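Local structure of mevalonate kinase (Staphylococcus aureus, 2X7I) at residues 252-256 with 292-298; 97-101 with 272-276; 39-43 with 110-115; 77-83 with 115-119. The protein probably catalyses the ATP-dependent phosphorylation of mevalonate to phosphomevalonate, an early step of isoprenoid synthesis. All blocks are in the same frame, centred on the assembly; numbering follows the deposited sequence.

In the fold
The four contacts spread along the length of the molecule, interactions 1 and 4 lying about 45 Å apart between centres on opposite sides of its middle. Interaction 2 is the central one, its centre about 8 Å from the chain's centre, and joins two glycine-rich loops; S98 N and G100 N there bind a citrate that probably came from the crystallisation liquor. Interaction 1 lies about 17 Å from it between centres but touches it, M254 CA meeting M276 CE at 3.6 Å. Interactions 3 and 4 share S115 and helix 103-119, with centres about 12 Å apart and I43 O 3.4 Å from F118 CD1. Helix 103-119 follows loop 97-101, which holds the citrate.

Interaction 1. Residues 252-256 with 292-298; sequences QLMKI and AVEKAGA
L253 and V293 meet at the middle of this contact, where the two side chains cross at about a right angle. The leucine's CD1 presses against V293 CG2 at 3.3 Å, closer than carbons usually pack, and its CG is almost as near. V293 has chi1 of 74°, which places CG1 between the backbone N and carbonyl carbon and swings CG2 out to the leucine. The other methyl of L253, CD2, reaches A298 CB at 4.2 Å. One turn further along helix 248-259, I256 divides its branches between two alanines: CD1 runs out to A296 CB at a tight 3.2 Å, while CG2 lies against A292, 3.6 Å from its carbonyl O.

What shapes the second surface is the end of helix 283-295. G297, with positive phi, is the C-prime residue of a Schellman motif: A298 N bonds back to V293 O at 2.8 Å and G297 N to E294 O, also at 2.8 Å. The turn brings A298 round beside L253. I179 of strand 175-180 touches L253, V293 and A298, so the pair rests on the C-terminal antiparallel sheet. Across the interface the contacts are apolar, made by methyl groups and small side chains; cohesion probably comes from dispersion and the exclusion of water, while the N-H groups of G297 and A298 are taken by carbonyls of their own helix.

Interaction 2. Residues 97-101 with 272-276; sequences PSRGL and RGGSM
R99 holds G274 side-on: its NE and NH2 both reach the carbonyl O of that glycine. R99 NE lies 2.6 Å from G274 O, with an angle of 159° at the hydrogen, and arrives in the carbonyl plane on a lone pair; NH2, 3.0 Å from the same O, comes from above that plane. The arginine chain gets there by folding back, bent at both chi2 (-55°) and chi3 (-58°). D180 forms a salt bridge to NE, and Q189 and T181 take the terminal nitrogens, so the guanidinium is fixed in rotation. Here the backbones are packed closely, with G274 CA only 3.3 Å from R99 O in a CH...O contact. A water bridges the same R99 O, to which it donates at 2.6 Å, and S275 OG, while L101 CD2 closes on that hydroxyl at 3.2 Å.

Toward solvent the grip changes. R272, extended from CG to NE, arrives end-on and puts NH1 and NH2 on the single oxygen S98 O; the NH2 bond is the shorter, 2.9 Å. Both donors approach from one face of the peptide, off its plane, and S98 is exposed.

Loop 97-101 belongs to the glycine- and serine-rich phosphate-binding motif of GHMP kinases, and S98 N and G100 N bind a citrate, probably from the crystallisation liquor, which may mark the phosphate site. This loop connects strand 87-93 to helix 103-119, and facing it is the loop between strands 264-267 and 276-280, with S275 resting on V178 of strand 175-180.

Interaction 3. Residues 39-43 with 110-115; sequences IKVLI and AFVRAS
This is the helix-on-sheet layer of the GHMP kinase N-terminal domain, a ribosomal protein S5-like fold: helix 103-119 lies along strand 29-45, with A110, F111 and A114 set against I39, V41 and I43. The short segments run 32° from parallel, their axes 7.4 Å apart. Alanines on the helix permit that close approach. V41 sits at the centre and spreads its two methyls, CG2 to A110 CB and CG1 to A114 CB, each at 3.7 Å. With CG1 anti to the backbone N (chi1 173°), that methyl also comes near F111 CD1, at 4.0 Å and obliquely to the ring. I39 CG2 flanks A110 at one end; at the other, I43 lays CG1 on A114 CB and carries CD1 on to F111 CE1.

All touching residues are buried. K40 and L42 point their CB atoms away from the helix, while I91 of strand 87-93 extends the floor beside V41, and F77 of helix 70-80 covers F111 and S115. I43 CD1 ends 3.9 Å from S115 OG, a hydroxyl turned back into its own helix, where it donates to F111 O at 2.6 Å from the face of that carbonyl opposite S115 N.

Interaction 4. Residues 77-83 with 115-119; sequences FVELNNI and SYDFL
F77 turns the edge of its ring toward the face of F118 in an offset edge-to-face pair, the planes at 74° and the centroids 5.7 Å apart. The offset puts F77 CZ 3.6 Å from F118 CD2, an atom that lies in the plane of the F77 ring. A chi1 of 167° swings the F77 ring away from its own backbone N and out to the neighbouring helix, and its CE1 also meets S115 CB at 3.6 Å and L119 CD1 at 3.9 Å.

N81 makes a second contact. Its ND2 donates to F77 O, 2.9 Å and 160° at the hydrogen, in the carbonyl plane on a lone pair. That bond steadies the amide while L119 CD1 packs obliquely against it, 3.4 Å from OD1. Beyond N81, a Schellman motif with N82 as its C-prime residue ends the helix and turns the chain so that I83 CD1 approaches F118 CE2.

Helices 70-80 and 103-119 thus pack side by side over the N-terminal sheet: L87 of strand 87-93 touches both phenylalanines, and F118 reaches further onto I43 and A45 of strand 29-45.

Interaction 1. Residues 252-256 with 292-298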
# COMPACT_ATOMS: atom_id res chain seq x y z
N GLN A 252 4.38 -21.98 -6.54
CA GLN A 252 3.27 -22.62 -7.26
C GLN A 252 2.14 -21.63 -7.58
O GLN A 252 1.46 -21.78 -8.59
CB GLN A 252 2.73 -23.81 -6.45
CG GLN A 252 1.87 -24.80 -7.26
CD GLN A 252 2.67 -25.98 -7.84
OE1 GLN A 252 3.82 -25.84 -8.25
NE2 GLN A 252 2.03 -27.15 -7.89
N LEU A 253 1.94 -20.64 -6.72
CA LEU A 253 0.94 -19.61 -6.97
C LEU A 253 1.38 -18.70 -8.12
O LEU A 253 0.57 -18.32 -8.97
CB LEU A 253 0.67 -18.79 -5.71
CG LEU A 253 -0.65 -18.02 -5.63
CD1 LEU A 253 -1.84 -18.96 -5.77
CD2 LEU A 253 -0.73 -17.25 -4.32
N MET A 254 2.66 -18.34 -8.16
CA MET A 254 3.18 -17.56 -9.27
C MET A 254 3.17 -18.38 -10.57
O MET A 254 2.84 -17.86 -11.63
CB MET A 254 4.60 -17.07 -8.97
CG MET A 254 5.06 -15.96 -9.89
SD MET A 254 6.77 -15.48 -9.60
CE MET A 254 6.58 -14.55 -8.08
N LYS A 255 3.50 -19.66 -10.47
CA LYS A 255 3.43 -20.58 -11.60
C LYS A 255 2.03 -20.60 -12.22
O LYS A 255 1.89 -20.58 -13.44
CB LYS A 255 3.82 -21.99 -11.15
CG LYS A 255 3.79 -23.07 -12.23
CD LYS A 255 3.57 -24.45 -11.59
CE LYS A 255 3.77 -25.58 -12.59
NZ LYS A 255 5.18 -25.66 -13.06
N ILE A 256 1.01 -20.62 -11.37
CA ILE A 256 -0.39 -20.58 -11.82
C ILE A 256 -0.75 -19.23 -12.47
O ILE A 256 -1.48 -19.20 -13.46
CB ILE A 256 -1.37 -20.90 -10.66
CG1 ILE A 256 -1.36 -22.41 -10.38
CG2 ILE A 256 -2.78 -20.44 -10.98
CD1 ILE A 256 -2.18 -22.82 -9.19
N ALA A 292 -7.89 -17.73 -11.70
CA ALA A 292 -7.04 -18.91 -11.55
C ALA A 292 -6.29 -18.94 -10.22
O ALA A 292 -6.12 -20.01 -9.63
CB ALA A 292 -6.06 -19.01 -12.70
N VAL A 293 -5.86 -17.77 -9.75
CA VAL A 293 -5.08 -17.66 -8.51
C VAL A 293 -5.96 -17.75 -7.26
O VAL A 293 -5.54 -18.28 -6.24
CB VAL A 293 -4.21 -16.36 -8.48
CG1 VAL A 293 -5.05 -15.13 -8.23
CG2 VAL A 293 -3.15 -16.48 -7.43
N GLU A 294 -7.17 -17.21 -7.34
CA GLU A 294 -8.17 -17.33 -6.27
C GLU A 294 -8.60 -18.79 -6.15
O GLU A 294 -8.65 -19.36 -5.05
CB GLU A 294 -9.40 -16.47 -6.56
CG GLU A 294 -9.12 -14.97 -6.73
CD GLU A 294 -9.45 -14.13 -5.51
OE1 GLU A 294 -10.01 -13.02 -5.71
OE2 GLU A 294 -9.16 -14.56 -4.37
N LYS A 295 -8.92 -19.39 -7.29
CA LYS A 295 -9.27 -20.81 -7.38
C LYS A 295 -8.19 -21.69 -6.74
O LYS A 295 -8.51 -22.68 -6.07
CB LYS A 295 -9.48 -21.19 -8.86
CG LYS A 295 -9.90 -22.62 -9.13
CD LYS A 295 -10.34 -22.78 -10.59
CE LYS A 295 -10.33 -24.24 -11.04
NZ LYS A 295 -11.23 -25.08 -10.21
N ALA A 296 -6.93 -21.29 -6.91
CA ALA A 296 -5.79 -22.01 -6.34
C ALA A 296 -5.44 -21.57 -4.91
O ALA A 296 -4.38 -21.94 -4.39
CB ALA A 296 -4.57 -21.86 -7.24
N GLY A 297 -6.30 -20.76 -4.29
CA GLY A 297 -6.18 -20.44 -2.87
C GLY A 297 -5.75 -19.02 -2.49
O GLY A 297 -5.83 -18.67 -1.31
N ALA A 298 -5.29 -18.21 -3.45
CA ALA A 298 -4.94 -16.82 -3.16
C ALA A 298 -6.07 -16.22 -2.33
O ALA A 298 -7.23 -16.27 -2.75
CB ALA A 298 -4.75 -16.01 -4.42

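Interaction 2. Residues 97-101 with 272-276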
# COMPACT_ATOMS: atom_id res chain seq x y z
N PRO A 97 -4.17 -5.97 6.75
CA PRO A 97 -3.09 -5.47 7.56
C PRO A 97 -1.76 -6.18 7.27
O PRO A 97 -1.74 -7.39 6.94
CB PRO A 97 -3.57 -5.77 8.97
CG PRO A 97 -4.41 -7.01 8.81
CD PRO A 97 -5.02 -6.93 7.48
N SER A 98 -0.67 -5.42 7.36
CA SER A 98 0.70 -5.93 7.44
C SER A 98 1.21 -6.61 6.17
O SER A 98 2.10 -7.46 6.24
CB SER A 98 0.86 -6.87 8.65
OG SER A 98 0.48 -6.21 9.84
N ARG A 99 0.66 -6.23 5.02
CA ARG A 99 1.08 -6.75 3.72
C ARG A 99 1.87 -5.71 2.91
O ARG A 99 2.13 -5.92 1.73
CB ARG A 99 -0.14 -7.18 2.90
CG ARG A 99 -1.10 -8.14 3.60
CD ARG A 99 -0.44 -9.40 4.11
NE ARG A 99 0.23 -10.17 3.05
CZ ARG A 99 0.44 -11.48 3.07
NH1 ARG A 99 0.02 -12.24 4.07
NH2 ARG A 99 1.06 -12.05 2.04
N GLY A 100 2.22 -4.59 3.53
CA GLY A 100 2.97 -3.53 2.86
C GLY A 100 2.12 -2.66 1.95
O GLY A 100 2.65 -1.94 1.11
N LEU A 101 0.79 -2.70 2.10
CA LEU A 101 -0.10 -1.98 1.18
C LEU A 101 -0.38 -0.54 1.66
O LEU A 101 -1.22 0.15 1.09
CB LEU A 101 -1.38 -2.78 0.93
CG LEU A 101 -1.14 -4.18 0.30
CD1 LEU A 101 -2.34 -5.09 0.42
CD2 LEU A 101 -0.70 -4.10 -1.14
N ARG A 272 9.99 -10.44 1.39
CA ARG A 272 9.05 -10.56 2.51
C ARG A 272 7.70 -11.15 2.05
O ARG A 272 7.12 -11.99 2.73
CB ARG A 272 8.85 -9.21 3.22
CG ARG A 272 7.87 -9.25 4.40
CD ARG A 272 7.85 -7.94 5.15
NE ARG A 272 6.88 -7.93 6.25
CZ ARG A 272 5.57 -7.72 6.13
NH1 ARG A 272 5.01 -7.48 4.95
NH2 ARG A 272 4.81 -7.74 7.21
N GLY A 273 7.21 -10.68 0.91
CA GLY A 273 6.04 -11.27 0.27
C GLY A 273 4.71 -10.80 0.84
O GLY A 273 3.74 -11.58 0.88
N GLY A 274 4.66 -9.54 1.28
CA GLY A 274 3.41 -8.91 1.66
C GLY A 274 2.39 -9.03 0.54
O GLY A 274 1.23 -9.39 0.77
N SER A 275 2.83 -8.73 -0.67
CA SER A 275 2.04 -9.00 -1.87
C SER A 275 2.85 -9.83 -2.85
O SER A 275 4.09 -9.84 -2.80
CB SER A 275 1.62 -7.69 -2.54
OG SER A 275 0.82 -6.90 -1.67
N MET A 276 2.13 -10.54 -3.72
CA MET A 276 2.72 -11.05 -4.95
C MET A 276 2.22 -10.12 -6.03
O MET A 276 1.03 -9.80 -6.05
CB MET A 276 2.28 -12.49 -5.25
CG MET A 276 3.07 -13.15 -6.38
SD MET A 276 2.72 -14.91 -6.60
CE MET A 276 1.38 -14.80 -7.76
O HOH W 1 2.71 -5.08 -0.66

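Interaction 3. Residues 39-43 with 110-115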
# COMPACT_ATOMS: atom_id res chain seq x y z
N ILE A 39 -9.27 3.57 1.58
CA ILE A 39 -9.72 3.77 2.93
C ILE A 39 -10.57 5.04 2.96
O ILE A 39 -10.13 6.08 2.48
CB ILE A 39 -8.54 3.90 3.90
CG1 ILE A 39 -7.76 2.58 3.91
CG2 ILE A 39 -9.01 4.28 5.29
CD1 ILE A 39 -7.18 2.19 5.27
N LYS A 40 -11.79 4.93 3.50
CA LYS A 40 -12.71 6.05 3.64
C LYS A 40 -12.99 6.32 5.12
O LYS A 40 -13.30 5.39 5.87
CB LYS A 40 -14.05 5.73 2.96
CG LYS A 40 -13.96 5.37 1.48
CD LYS A 40 -15.31 4.93 0.95
CE LYS A 40 -15.29 4.68 -0.55
NZ LYS A 40 -14.40 3.53 -0.92
N VAL A 41 -12.90 7.58 5.53
CA VAL A 41 -13.27 7.98 6.89
C VAL A 41 -14.39 9.02 6.85
O VAL A 41 -14.34 9.98 6.08
CB VAL A 41 -12.04 8.55 7.68
CG1 VAL A 41 -12.48 9.12 9.03
CG2 VAL A 41 -10.97 7.46 7.85
N LEU A 42 -15.41 8.81 7.68
CA LEU A 42 -16.50 9.76 7.86
C LEU A 42 -16.59 10.15 9.33
O LEU A 42 -16.59 9.28 10.21
CB LEU A 42 -17.83 9.14 7.39
CG LEU A 42 -19.09 9.97 7.64
CD1 LEU A 42 -19.08 11.29 6.86
CD2 LEU A 42 -20.34 9.15 7.28
N ILE A 43 -16.66 11.45 9.60
CA ILE A 43 -16.82 11.99 10.95
C ILE A 43 -18.11 12.79 10.98
O ILE A 43 -18.23 13.78 10.26
CB ILE A 43 -15.64 12.92 11.34
CG1 ILE A 43 -14.30 12.25 11.02
CG2 ILE A 43 -15.74 13.31 12.82
CD1 ILE A 43 -13.07 13.00 11.53
N ALA A 110 -6.55 9.57 5.22
CA ALA A 110 -8.00 9.63 5.19
C ALA A 110 -8.56 10.33 6.42
O ALA A 110 -9.44 11.19 6.32
CB ALA A 110 -8.58 8.24 5.08
N PHE A 111 -8.04 9.97 7.59
CA PHE A 111 -8.52 10.56 8.83
C PHE A 111 -8.24 12.07 8.91
O PHE A 111 -9.09 12.85 9.37
CB PHE A 111 -7.94 9.87 10.05
CG PHE A 111 -8.48 10.40 11.33
CD1 PHE A 111 -9.69 9.95 11.82
CD2 PHE A 111 -7.82 11.40 12.01
CE1 PHE A 111 -10.22 10.48 12.99
CE2 PHE A 111 -8.34 11.92 13.17
CZ PHE A 111 -9.54 11.47 13.67
N VAL A 112 -7.05 12.48 8.47
CA VAL A 112 -6.67 13.89 8.50
C VAL A 112 -7.52 14.70 7.53
O VAL A 112 -7.98 15.78 7.87
CB VAL A 112 -5.18 14.11 8.18
CG1 VAL A 112 -4.91 15.61 7.94
CG2 VAL A 112 -4.31 13.57 9.30
N ARG A 113 -7.71 14.18 6.32
CA ARG A 113 -8.60 14.78 5.35
C ARG A 113 -10.02 14.98 5.92
O ARG A 113 -10.56 16.08 5.90
CB ARG A 113 -8.65 13.93 4.08
CG ARG A 113 -7.44 14.16 3.19
CD ARG A 113 -7.36 13.16 2.03
NE ARG A 113 -6.33 13.58 1.08
CZ ARG A 113 -5.76 12.81 0.16
NH1 ARG A 113 -6.10 11.53 0.03
NH2 ARG A 113 -4.84 13.32 -0.64
N ALA A 114 -10.61 13.90 6.44
CA ALA A 114 -11.91 13.94 7.08
C ALA A 114 -11.97 14.99 8.18
O ALA A 114 -12.97 15.71 8.32
CB ALA A 114 -12.26 12.57 7.65
N SER A 115 -10.89 15.07 8.97
CA SER A 115 -10.82 15.99 10.11
C SER A 115 -10.90 17.43 9.67
O SER A 115 -11.67 18.21 10.23
CB SER A 115 -9.51 15.79 10.89
OG SER A 115 -9.43 14.48 11.41

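Interaction 4. Residues 77-83 with 115-119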
# COMPACT_ATOMS: atom_id res chain seq x y z
N PHE A 77 -8.20 14.14 18.28
CA PHE A 77 -8.97 15.07 17.48
C PHE A 77 -10.05 15.77 18.31
O PHE A 77 -10.29 16.96 18.14
CB PHE A 77 -9.58 14.32 16.30
CG PHE A 77 -10.63 15.10 15.57
CD1 PHE A 77 -10.28 16.06 14.63
CD2 PHE A 77 -11.98 14.85 15.80
CE1 PHE A 77 -11.24 16.77 13.94
CE2 PHE A 77 -12.94 15.56 15.12
CZ PHE A 77 -12.57 16.53 14.19
N VAL A 78 -10.67 15.02 19.21
CA VAL A 78 -11.73 15.53 20.07
C VAL A 78 -11.20 16.50 21.14
O VAL A 78 -11.88 17.46 21.48
CB VAL A 78 -12.49 14.35 20.72
CG1 VAL A 78 -13.32 14.80 21.92
CG2 VAL A 78 -13.36 13.66 19.67
N GLU A 79 -9.99 16.26 21.64
CA GLU A 79 -9.41 17.10 22.69
C GLU A 79 -8.70 18.35 22.14
O GLU A 79 -8.87 19.44 22.67
CB GLU A 79 -8.45 16.28 23.57
CG GLU A 79 -9.16 15.35 24.57
CD GLU A 79 -10.10 16.10 25.53
OE1 GLU A 79 -11.13 15.52 25.95
OE2 GLU A 79 -9.81 17.27 25.86
N LEU A 80 -7.92 18.19 21.08
CA LEU A 80 -7.26 19.32 20.43
C LEU A 80 -8.27 20.42 20.02
O LEU A 80 -7.99 21.62 20.15
CB LEU A 80 -6.48 18.84 19.20
CG LEU A 80 -5.32 19.69 18.66
CD1 LEU A 80 -4.02 19.32 19.38
CD2 LEU A 80 -5.14 19.52 17.14
N ASN A 81 -9.43 19.98 19.53
CA ASN A 81 -10.44 20.87 18.96
C ASN A 81 -11.62 21.13 19.89
O ASN A 81 -12.65 21.66 19.46
CB ASN A 81 -10.95 20.29 17.64
CG ASN A 81 -9.87 20.20 16.59
OD1 ASN A 81 -9.44 21.22 16.06
ND2 ASN A 81 -9.43 18.98 16.28
N ASN A 82 -11.48 20.74 21.15
CA ASN A 82 -12.50 20.96 22.17
C ASN A 82 -13.91 20.60 21.68
O ASN A 82 -14.86 21.36 21.90
CB ASN A 82 -12.44 22.41 22.67
CG ASN A 82 -11.03 22.82 23.10
OD1 ASN A 82 -10.52 23.88 22.71
ND2 ASN A 82 -10.38 21.98 23.91
N ILE A 83 -14.03 19.45 21.03
CA ILE A 83 -15.32 18.95 20.55
C ILE A 83 -16.14 18.34 21.69
O ILE A 83 -15.79 17.28 22.22
CB ILE A 83 -15.17 17.86 19.47
CG1 ILE A 83 -14.43 18.42 18.25
CG2 ILE A 83 -16.53 17.32 19.06
CD1 ILE A 83 -13.92 17.33 17.35
N SER A 115 -10.89 15.07 8.97
CA SER A 115 -10.82 15.99 10.11
C SER A 115 -10.90 17.43 9.67
O SER A 115 -11.67 18.21 10.23
CB SER A 115 -9.51 15.79 10.89
OG SER A 115 -9.43 14.48 11.41
N TYR A 116 -10.10 17.79 8.67
CA TYR A 116 -10.11 19.15 8.14
C TYR A 116 -11.43 19.48 7.47
O TYR A 116 -11.93 20.60 7.61
CB TYR A 116 -8.95 19.36 7.16
CG TYR A 116 -7.68 19.72 7.87
CD1 TYR A 116 -7.03 18.80 8.69
CD2 TYR A 116 -7.12 20.99 7.73
CE1 TYR A 116 -5.87 19.13 9.36
CE2 TYR A 116 -5.94 21.33 8.40
CZ TYR A 116 -5.33 20.38 9.20
OH TYR A 116 -4.17 20.68 9.88
N ASP A 117 -12.00 18.52 6.75
CA ASP A 117 -13.29 18.72 6.09
C ASP A 117 -14.40 18.99 7.12
O ASP A 117 -15.23 19.86 6.92
CB ASP A 117 -13.63 17.49 5.24
CG ASP A 117 -14.82 17.72 4.33
OD1 ASP A 117 -14.92 18.83 3.78
OD2 ASP A 117 -15.64 16.79 4.17
N PHE A 118 -14.37 18.25 8.23
CA PHE A 118 -15.28 18.44 9.36
C PHE A 118 -15.17 19.83 9.99
O PHE A 118 -16.19 20.50 10.22
CB PHE A 118 -14.96 17.36 10.41
CG PHE A 118 -15.84 17.38 11.62
CD1 PHE A 118 -16.98 16.60 11.67
CD2 PHE A 118 -15.49 18.12 12.75
CE1 PHE A 118 -17.77 16.57 12.80
CE2 PHE A 118 -16.28 18.10 13.89
CZ PHE A 118 -17.43 17.32 13.91
N LEU A 119 -13.95 20.27 10.26
CA LEU A 119 -13.71 21.59 10.85
C LEU A 119 -13.90 22.73 9.85
O LEU A 119 -13.92 23.90 10.25
CB LEU A 119 -12.32 21.64 11.47
CG LEU A 119 -12.11 20.69 12.65
CD1 LEU A 119 -10.62 20.51 12.95
CD2 LEU A 119 -12.89 21.18 13.88